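Local coordinates for protein esterase TesA (PDB 4JGG) that hydrolyses carboxylic esters as a GDSL-family serine esterase, with highest activity on Tween detergents and short-chain p-nitrophenyl esters and weak palmitoyl-coenzyme A thioesterase activity, at residues A[119-131]-A[151-164]. Numbering follows the deposited sequence.
Sequences RAEGAKVLLLGIQ and VAAQEKTALVPFFL
Strands 124-128 and 158-160 pair in parallel, their axes 21° apart, with Leu126 opposite Ala158 and Leu128 opposite Val160. Helix 138-155 links them as a beta-alpha-beta crossover of the SGNH-hydrolase alpha/beta/alpha sandwich, and 158-160 is one of the sheet's two edge strands. The backbone bonds alternate: Ala158 N to Val125 O, Leu127 N to Ala158 O, Val160 N to Leu127 O, Gly129 N to Val160 O. Ala158 O is gripped twice, by Leu127 N at 2.9 Å and, from the opposite face of its plane, by Thr157 OG1. Leu127 and Leu159 point to the face under helix 138-155, where Leu127 CD1 reaches Val151 CB at 3.8 Å; chi1 of -57° sets its CG anti to the carbonyl carbon, against Thr157 OG1. Arg119 and Glu155 attract by charge alone (NH1 to OE1 3.3 Å), the oxygen lying well out of the guanidinium plane.

Leu126, Leu128, Ala158 and Val160 point to the face of helix 186-197. There Leu128 forks: CD2 meets Val160 CB, while CD1 sits 3.8 Å from the Phe163 ring centroid and 6° off its normal, a CH-pi contact. Ile130 CG1 comes to that ring's edge. Beyond the strands regular pairing breaks: Phe163 N, one residue past the in-register position, bonds to Gly129 O. The Ile130 side chain is about 8 Å from that of Ser30, probably the catalytic nucleophile. The bend at chi2 swings the Gln131 amide to Pro161 O: NE2, also bonded to Ser145 OG, donates almost straight at 2.8 Å, while OE1 meets the Phe162 ring edge at CD1 (3.4 Å).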
loop_
_atom_site.group_PDB
_atom_site.type_symbol
_atom_site.label_atom_id
_atom_site.label_comp_id
_atom_site.label_asym_id
_atom_site.label_seq_id
_atom_site.Cartn_x
_atom_site.Cartn_y
_atom_site.Cartn_z
ATOM N N ARG A 119 8.645 -8.561 9.296
ATOM C CA ARG A 119 9.497 -9.720 9.060
ATOM C C ARG A 119 9.874 -10.380 10.389
ATOM O O ARG A 119 9.940 -11.603 10.483
ATOM C CB ARG A 119 10.761 -9.300 8.304
ATOM C CG ARG A 119 11.828 -10.377 8.216
ATOM C CD ARG A 119 13.159 -9.772 7.788
ATOM N NE ARG A 119 13.843 -9.094 8.895
ATOM C CZ ARG A 119 14.887 -8.286 8.735
ATOM N NH1 ARG A 119 15.352 -8.039 7.517
ATOM N NH2 ARG A 119 15.460 -7.713 9.785
ATOM N N ALA A 120 10.119 -9.563 11.412
ATOM C CA ALA A 120 10.449 -10.075 12.748
ATOM C C ALA A 120 9.314 -10.883 13.392
ATOM O O ALA A 120 9.561 -11.743 14.244
ATOM C CB ALA A 120 10.882 -8.928 13.675
ATOM N N GLU A 121 8.075 -10.594 13.000
ATOM C CA GLU A 121 6.914 -11.314 13.518
ATOM C C GLU A 121 6.673 -12.630 12.771
ATOM O O GLU A 121 5.946 -13.501 13.255
ATOM C CB GLU A 121 5.655 -10.439 13.451
ATOM C CG GLU A 121 4.361 -11.156 13.872
ATOM C CD GLU A 121 3.700 -11.922 12.727
ATOM O OE1 GLU A 121 3.903 -11.560 11.547
ATOM O OE2 GLU A 121 2.981 -12.894 13.001
ATOM N N GLY A 122 7.285 -12.768 11.599
ATOM C CA GLY A 122 7.109 -13.948 10.775
ATOM C C GLY A 122 6.402 -13.720 9.447
ATOM O O GLY A 122 6.139 -14.674 8.694
ATOM N N ALA A 123 6.085 -12.466 9.146
ATOM C CA ALA A 123 5.314 -12.162 7.938
ATOM C C ALA A 123 6.205 -11.855 6.744
ATOM O O ALA A 123 7.286 -11.284 6.906
ATOM C CB ALA A 123 4.368 -10.997 8.184
ATOM N N LYS A 124 5.748 -12.235 5.550
ATOM C CA LYS A 124 6.328 -11.721 4.300
ATOM C C LYS A 124 5.789 -10.317 4.079
ATOM O O LYS A 124 4.615 -10.062 4.340
ATOM C CB LYS A 124 5.919 -12.571 3.098
ATOM C CG LYS A 124 6.302 -14.049 3.174
ATOM C CD LYS A 124 7.808 -14.232 3.067
ATOM N N VAL A 125 6.630 -9.412 3.580
ATOM C CA VAL A 125 6.217 -8.021 3.393
ATOM C C VAL A 125 6.150 -7.641 1.918
ATOM O O VAL A 125 7.062 -7.955 1.153
ATOM C CB VAL A 125 7.175 -7.061 4.116
ATOM C CG1 VAL A 125 6.889 -5.628 3.727
ATOM C CG2 VAL A 125 7.061 -7.244 5.613
ATOM N N LEU A 126 5.061 -6.983 1.525
ATOM C CA LEU A 126 4.912 -6.454 0.173
ATOM C C LEU A 126 4.691 -4.946 0.269
ATOM O O LEU A 126 3.721 -4.495 0.890
ATOM C CB LEU A 126 3.730 -7.119 -0.545
ATOM C CG LEU A 126 3.289 -6.562 -1.908
ATOM C CD1 LEU A 126 4.397 -6.661 -2.938
ATOM C CD2 LEU A 126 2.042 -7.290 -2.405
ATOM N N LEU A 127 5.601 -4.163 -0.315
ATOM C CA LEU A 127 5.443 -2.709 -0.316
ATOM C C LEU A 127 4.704 -2.251 -1.562
ATOM O O LEU A 127 5.025 -2.681 -2.673
ATOM C CB LEU A 127 6.801 -2.012 -0.314
ATOM C CG LEU A 127 7.834 -2.261 0.767
ATOM C CD1 LEU A 127 8.930 -1.206 0.610
ATOM C CD2 LEU A 127 7.175 -2.184 2.144
ATOM N N LEU A 128 3.723 -1.377 -1.382
ATOM C CA LEU A 128 3.079 -0.726 -2.513
ATOM C C LEU A 128 3.662 0.677 -2.644
ATOM O O LEU A 128 3.589 1.491 -1.703
ATOM C CB LEU A 128 1.556 -0.676 -2.348
ATOM C CG LEU A 128 0.889 -2.042 -2.179
ATOM C CD1 LEU A 128 -0.626 -1.919 -2.181
ATOM C CD2 LEU A 128 1.359 -3.011 -3.244
ATOM N N GLY A 129 4.261 0.942 -3.800
ATOM C CA GLY A 129 4.891 2.227 -4.053
ATOM C C GLY A 129 3.946 3.121 -4.819
ATOM O O GLY A 129 3.175 2.647 -5.649
ATOM N N ILE A 130 4.004 4.420 -4.553
ATOM C CA ILE A 130 3.095 5.351 -5.202
ATOM C C ILE A 130 3.852 6.520 -5.836
ATOM O O ILE A 130 4.840 6.994 -5.286
ATOM C CB ILE A 130 2.033 5.858 -4.203
ATOM C CG1 ILE A 130 1.116 4.696 -3.788
ATOM C CG2 ILE A 130 1.231 7.001 -4.792
ATOM C CD1 ILE A 130 -0.133 5.136 -3.069
ATOM N N GLN A 131 3.416 6.936 -7.021
ATOM C CA GLN A 131 3.986 8.102 -7.680
ATOM C C GLN A 131 3.001 9.260 -7.642
ATOM O O GLN A 131 1.847 9.135 -8.061
ATOM C CB GLN A 131 4.385 7.795 -9.121
ATOM C CG GLN A 131 5.641 6.966 -9.215
ATOM C CD GLN A 131 5.386 5.521 -8.856
ATOM O OE1 GLN A 131 4.336 4.974 -9.195
ATOM N NE2 GLN A 131 6.333 4.895 -8.158
ATOM N N VAL A 151 13.872 0.766 0.262
ATOM C CA VAL A 151 13.409 -0.038 1.396
ATOM C C VAL A 151 13.295 -1.520 1.049
ATOM O O VAL A 151 13.729 -2.379 1.818
ATOM C CB VAL A 151 12.068 0.470 1.948
ATOM C CG1 VAL A 151 11.644 -0.377 3.151
ATOM C CG2 VAL A 151 12.192 1.936 2.346
ATOM N N ALA A 152 12.720 -1.818 -0.114
ATOM C CA ALA A 152 12.610 -3.194 -0.567
ATOM C C ALA A 152 13.990 -3.836 -0.684
ATOM O O ALA A 152 14.174 -4.999 -0.319
ATOM C CB ALA A 152 11.857 -3.266 -1.887
ATOM N N ALA A 153 14.956 -3.072 -1.180
ATOM C CA ALA A 153 16.329 -3.544 -1.291
ATOM C C ALA A 153 16.890 -3.861 0.082
ATOM O O ALA A 153 17.407 -4.954 0.323
ATOM C CB ALA A 153 17.195 -2.490 -1.974
ATOM N N GLN A 154 16.780 -2.886 0.977
ATOM C CA GLN A 154 17.374 -2.969 2.302
ATOM C C GLN A 154 16.774 -4.073 3.160
ATOM O O GLN A 154 17.500 -4.777 3.868
ATOM C CB GLN A 154 17.227 -1.619 3.008
ATOM C CG GLN A 154 17.801 -1.554 4.408
ATOM C CD GLN A 154 17.590 -0.185 5.017
ATOM O OE1 GLN A 154 17.071 0.711 4.357
ATOM N NE2 GLN A 154 17.989 -0.013 6.273
ATOM N N GLU A 155 15.450 -4.213 3.114
ATOM C CA GLU A 155 14.761 -5.150 3.997
ATOM C C GLU A 155 14.332 -6.441 3.300
ATOM O O GLU A 155 13.635 -7.268 3.894
ATOM C CB GLU A 155 13.553 -4.488 4.674
ATOM C CG GLU A 155 13.890 -3.289 5.576
ATOM C CD GLU A 155 14.850 -3.643 6.701
ATOM O OE1 GLU A 155 14.959 -4.847 7.038
ATOM O OE2 GLU A 155 15.489 -2.719 7.255
ATOM N N LYS A 156 14.753 -6.613 2.052
ATOM C CA LYS A 156 14.394 -7.789 1.253
ATOM C C LYS A 156 12.889 -8.013 1.177
ATOM O O LYS A 156 12.421 -9.116 1.436
ATOM C CB LYS A 156 15.020 -9.062 1.826
ATOM C CG LYS A 156 16.346 -8.879 2.512
ATOM N N THR A 157 12.125 -6.985 0.831
ATOM C CA THR A 157 10.682 -7.148 0.728
ATOM C C THR A 157 10.279 -7.323 -0.726
ATOM O O THR A 157 11.080 -7.098 -1.640
ATOM C CB THR A 157 9.918 -5.935 1.297
ATOM O OG1 THR A 157 9.816 -4.916 0.297
ATOM C CG2 THR A 157 10.623 -5.369 2.514
ATOM N N ALA A 158 9.033 -7.728 -0.951
ATOM C CA ALA A 158 8.485 -7.661 -2.295
ATOM C C ALA A 158 8.021 -6.231 -2.522
ATOM O O ALA A 158 7.884 -5.448 -1.568
ATOM C CB ALA A 158 7.331 -8.673 -2.485
ATOM N N LEU A 159 7.800 -5.879 -3.784
ATOM C CA LEU A 159 7.503 -4.504 -4.138
ATOM C C LEU A 159 6.704 -4.372 -5.429
ATOM O O LEU A 159 7.031 -4.991 -6.443
ATOM C CB LEU A 159 8.812 -3.713 -4.257
ATOM C CG LEU A 159 8.772 -2.305 -4.852
ATOM C CD1 LEU A 159 8.040 -1.331 -3.955
ATOM C CD2 LEU A 159 10.191 -1.836 -5.107
ATOM N N VAL A 160 5.649 -3.565 -5.367
ATOM C CA VAL A 160 4.948 -3.094 -6.554
ATOM C C VAL A 160 5.307 -1.623 -6.736
ATOM O O VAL A 160 4.679 -0.751 -6.143
ATOM C CB VAL A 160 3.421 -3.209 -6.394
ATOM C CG1 VAL A 160 2.711 -2.425 -7.489
ATOM C CG2 VAL A 160 2.990 -4.671 -6.384
ATOM N N PRO A 161 6.336 -1.338 -7.549
ATOM C CA PRO A 161 6.854 0.034 -7.613
ATOM C C PRO A 161 5.819 1.052 -8.061
ATOM O O PRO A 161 5.881 2.200 -7.614
ATOM C CB PRO A 161 7.993 -0.059 -8.639
ATOM C CG PRO A 161 7.753 -1.325 -9.396
ATOM C CD PRO A 161 7.089 -2.258 -8.414
ATOM N N PHE A 162 4.896 0.637 -8.927
ATOM C CA PHE A 162 3.916 1.539 -9.522
ATOM C C PHE A 162 2.487 1.079 -9.255
ATOM O O PHE A 162 1.765 0.695 -10.178
ATOM C CB PHE A 162 4.164 1.652 -11.031
ATOM C CG PHE A 162 5.616 1.807 -11.383
ATOM C CD1 PHE A 162 6.261 3.016 -11.192
ATOM C CD2 PHE A 162 6.342 0.737 -11.879
ATOM C CE1 PHE A 162 7.596 3.160 -11.499
ATOM C CE2 PHE A 162 7.685 0.878 -12.194
ATOM C CZ PHE A 162 8.310 2.087 -12.001
ATOM N N PHE A 163 2.090 1.123 -7.984
ATOM C CA PHE A 163 0.777 0.655 -7.552
ATOM C C PHE A 163 -0.330 1.361 -8.322
ATOM O O PHE A 163 -1.357 0.775 -8.618
ATOM C CB PHE A 163 0.630 0.880 -6.037
ATOM C CG PHE A 163 -0.741 0.584 -5.481
ATOM C CD1 PHE A 163 -1.438 -0.552 -5.863
ATOM C CD2 PHE A 163 -1.305 1.419 -4.513
ATOM C CE1 PHE A 163 -2.687 -0.837 -5.331
ATOM C CE2 PHE A 163 -2.554 1.138 -3.968
ATOM C CZ PHE A 163 -3.243 0.009 -4.372
ATOM N N LEU A 164 -0.111 2.618 -8.683
ATOM C CA LEU A 164 -1.170 3.370 -9.339
ATOM C C LEU A 164 -1.002 3.363 -10.856
ATOM O O LEU A 164 -1.509 4.240 -11.552
ATOM C CB LEU A 164 -1.235 4.801 -8.798
ATOM C CG LEU A 164 -1.260 4.902 -7.274
ATOM C CD1 LEU A 164 -1.254 6.372 -6.856
ATOM C CD2 LEU A 164 -2.470 4.189 -6.698
HETATM O O HOH W 1 9.450 -10.155 2.949
#